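Local coordinates for protein ethylbenzene dehydrogenase alpha-subunit (Aromatoleum aromaticum, PDB 2IVF) that forms the molybdenum-bearing alpha subunit of a molybdopterin oxidoreductase, holding two pterin guanine dinucleotides and an iron-sulfur cluster, at residues Q813-H818 with G825-T830. Sequence-based numbering, arbitrary orientation.
Sequences QFYLDH and GESLPT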
loop_
_atom_site.group_PDB
_atom_site.type_symbol
_atom_site.label_atom_id
_atom_site.label_comp_id
_atom_site.label_asym_id
_atom_site.label_seq_id
_atom_site.Cartn_x
_atom_site.Cartn_y
_atom_site.Cartn_z
ATOM N N GLN A 813 1.476 25.109 25.836
ATOM C CA GLN A 813 1.246 26.525 25.672
ATOM C C GLN A 813 0.352 26.799 24.488
ATOM O O GLN A 813 0.753 26.611 23.364
ATOM C CB GLN A 813 2.563 27.228 25.489
ATOM C CG GLN A 813 2.402 28.707 25.453
ATOM C CD GLN A 813 3.697 29.445 25.401
ATOM O OE1 GLN A 813 4.721 28.937 25.861
ATOM N NE2 GLN A 813 3.666 30.664 24.864
ATOM N N PHE A 814 -0.883 27.195 24.776
ATOM C CA PHE A 814 -1.851 27.550 23.753
ATOM C C PHE A 814 -1.873 28.990 23.333
ATOM O O PHE A 814 -2.406 29.272 22.265
ATOM C CB PHE A 814 -3.206 27.085 24.193
ATOM C CG PHE A 814 -3.229 25.620 24.382
ATOM C CD1 PHE A 814 -3.350 24.792 23.291
ATOM C CD2 PHE A 814 -2.984 25.070 25.610
ATOM C CE1 PHE A 814 -3.280 23.442 23.419
ATOM C CE2 PHE A 814 -2.916 23.709 25.742
ATOM C CZ PHE A 814 -3.080 22.894 24.638
ATOM N N TYR A 815 -1.298 29.872 24.149
ATOM C CA TYR A 815 -1.181 31.288 23.802
ATOM C C TYR A 815 0.242 31.634 23.355
ATOM O O TYR A 815 1.176 31.588 24.163
ATOM C CB TYR A 815 -1.659 32.124 24.976
ATOM C CG TYR A 815 -1.825 33.591 24.681
ATOM C CD1 TYR A 815 -2.737 34.034 23.735
ATOM C CD2 TYR A 815 -1.092 34.532 25.354
ATOM C CE1 TYR A 815 -2.881 35.409 23.457
ATOM C CE2 TYR A 815 -1.231 35.878 25.080
ATOM C CZ TYR A 815 -2.131 36.315 24.148
ATOM O OH TYR A 815 -2.280 37.678 23.899
ATOM N N LEU A 816 0.420 31.959 22.071
ATOM C CA LEU A 816 1.752 32.348 21.549
ATOM C C LEU A 816 1.752 33.849 21.390
ATOM O O LEU A 816 1.150 34.386 20.467
ATOM C CB LEU A 816 2.080 31.649 20.239
ATOM C CG LEU A 816 1.941 30.121 20.331
ATOM C CD1 LEU A 816 2.051 29.453 18.947
ATOM C CD2 LEU A 816 2.982 29.511 21.269
ATOM N N ASP A 817 2.399 34.519 22.326
ATOM C CA ASP A 817 2.294 35.993 22.434
ATOM C C ASP A 817 3.402 36.750 21.700
ATOM O O ASP A 817 3.642 37.913 21.966
ATOM C CB ASP A 817 2.122 36.420 23.886
ATOM C CG ASP A 817 3.414 36.361 24.699
ATOM O OD1 ASP A 817 4.317 35.537 24.381
ATOM O OD2 ASP A 817 3.528 37.153 25.649
ATOM N N HIS A 818 4.030 36.060 20.759
ATOM C CA HIS A 818 5.031 36.587 19.847
ATOM C C HIS A 818 4.312 37.543 18.902
ATOM O O HIS A 818 3.224 37.248 18.417
ATOM C CB HIS A 818 5.623 35.378 19.093
ATOM C CG HIS A 818 6.754 35.693 18.170
ATOM N ND1 HIS A 818 6.584 36.365 16.976
ATOM C CD2 HIS A 818 8.070 35.373 18.236
ATOM C CE1 HIS A 818 7.756 36.490 16.372
ATOM N NE2 HIS A 818 8.677 35.897 17.117
ATOM N N GLY A 825 -3.209 37.035 13.961
ATOM C CA GLY A 825 -4.462 36.517 14.501
ATOM C C GLY A 825 -4.316 35.069 14.927
ATOM O O GLY A 825 -5.295 34.339 14.988
ATOM N N GLU A 826 -3.093 34.651 15.244
ATOM C CA GLU A 826 -2.863 33.255 15.652
ATOM C C GLU A 826 -2.302 33.078 17.083
ATOM O O GLU A 826 -1.750 32.006 17.424
ATOM C CB GLU A 826 -1.948 32.557 14.645
ATOM C CG GLU A 826 -2.528 32.478 13.300
ATOM C CD GLU A 826 -1.757 31.620 12.350
ATOM O OE1 GLU A 826 -1.083 30.664 12.795
ATOM O OE2 GLU A 826 -1.871 31.901 11.133
ATOM N N SER A 827 -2.454 34.072 17.937
ATOM C CA SER A 827 -1.987 33.926 19.329
ATOM C C SER A 827 -2.692 32.798 20.060
ATOM O O SER A 827 -2.069 32.095 20.856
ATOM C CB SER A 827 -2.171 35.216 20.087
ATOM O OG SER A 827 -3.527 35.651 20.014
ATOM N N LEU A 828 -3.978 32.599 19.767
ATOM C CA LEU A 828 -4.692 31.409 20.215
ATOM C C LEU A 828 -4.954 30.477 19.043
ATOM O O LEU A 828 -5.001 30.923 17.889
ATOM C CB LEU A 828 -6.035 31.787 20.865
ATOM C CG LEU A 828 -6.031 32.366 22.287
ATOM C CD1 LEU A 828 -7.436 32.850 22.666
ATOM C CD2 LEU A 828 -5.494 31.323 23.331
ATOM N N PRO A 829 -5.188 29.188 19.336
ATOM C CA PRO A 829 -5.614 28.318 18.235
ATOM C C PRO A 829 -6.902 28.908 17.644
ATOM O O PRO A 829 -7.708 29.481 18.352
ATOM C CB PRO A 829 -5.873 26.968 18.900
ATOM C CG PRO A 829 -5.207 27.064 20.255
ATOM C CD PRO A 829 -5.199 28.492 20.636
ATOM N N THR A 830 -7.038 28.804 16.335
ATOM C CA THR A 830 -8.064 29.512 15.622
ATOM C C THR A 830 -8.206 28.834 14.283
ATOM O O THR A 830 -7.285 28.139 13.839
ATOM C CB THR A 830 -7.711 30.974 15.428
ATOM O OG1 THR A 830 -8.900 31.663 15.025
ATOM C CG2 THR A 830 -6.607 31.118 14.365
#
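S827 O meets the backbone of Y815 and L816 where two loops, 813-818 and 825-830, lie against each other at the ends of helix 819-824. The two loops flank this helix in the molybdopterin oxidoreductase subunit: H818 is its N-cap, and G825, with positive phi, ends it in a Schellman motif.

One hydrogen bond joins the backbones. L816 N donates to S827 O at 2.8 Å, with an N-H...O angle of 160°. The same oxygen also receives a CA-H...O contact from Y815 CA at 3.2 Å, and a reciprocal one runs from S827 CA to L816 O at 3.4 Å. F814 O, also close to S827 O, is an acceptor like it and instead bonds R459 of helix 454-467. Within 813-818, Q813 NE2 donates an N-H to Y815 O at 2.7 Å, with Y815 O nearly in the plane of the Q813 amide, bracing the peptide that carries L816 N.

Apolar packing flanks this bond. The Y815 ring, swung anti to its own backbone N (chi1 -170°), reaches along 825-830; its CE1 approaches S827 CB at 3.4 Å, and CD1 meets L828 CD2, both obliquely to the ring. Its hydroxyl bonds G340 O, while V401 of helix 401-408 touches both Y815 and L828. Beyond F814 O, which lies 3.3 Å from P829 CD, the proline ring places CG at the edge of the F814 ring, 4.2 Å from CD1.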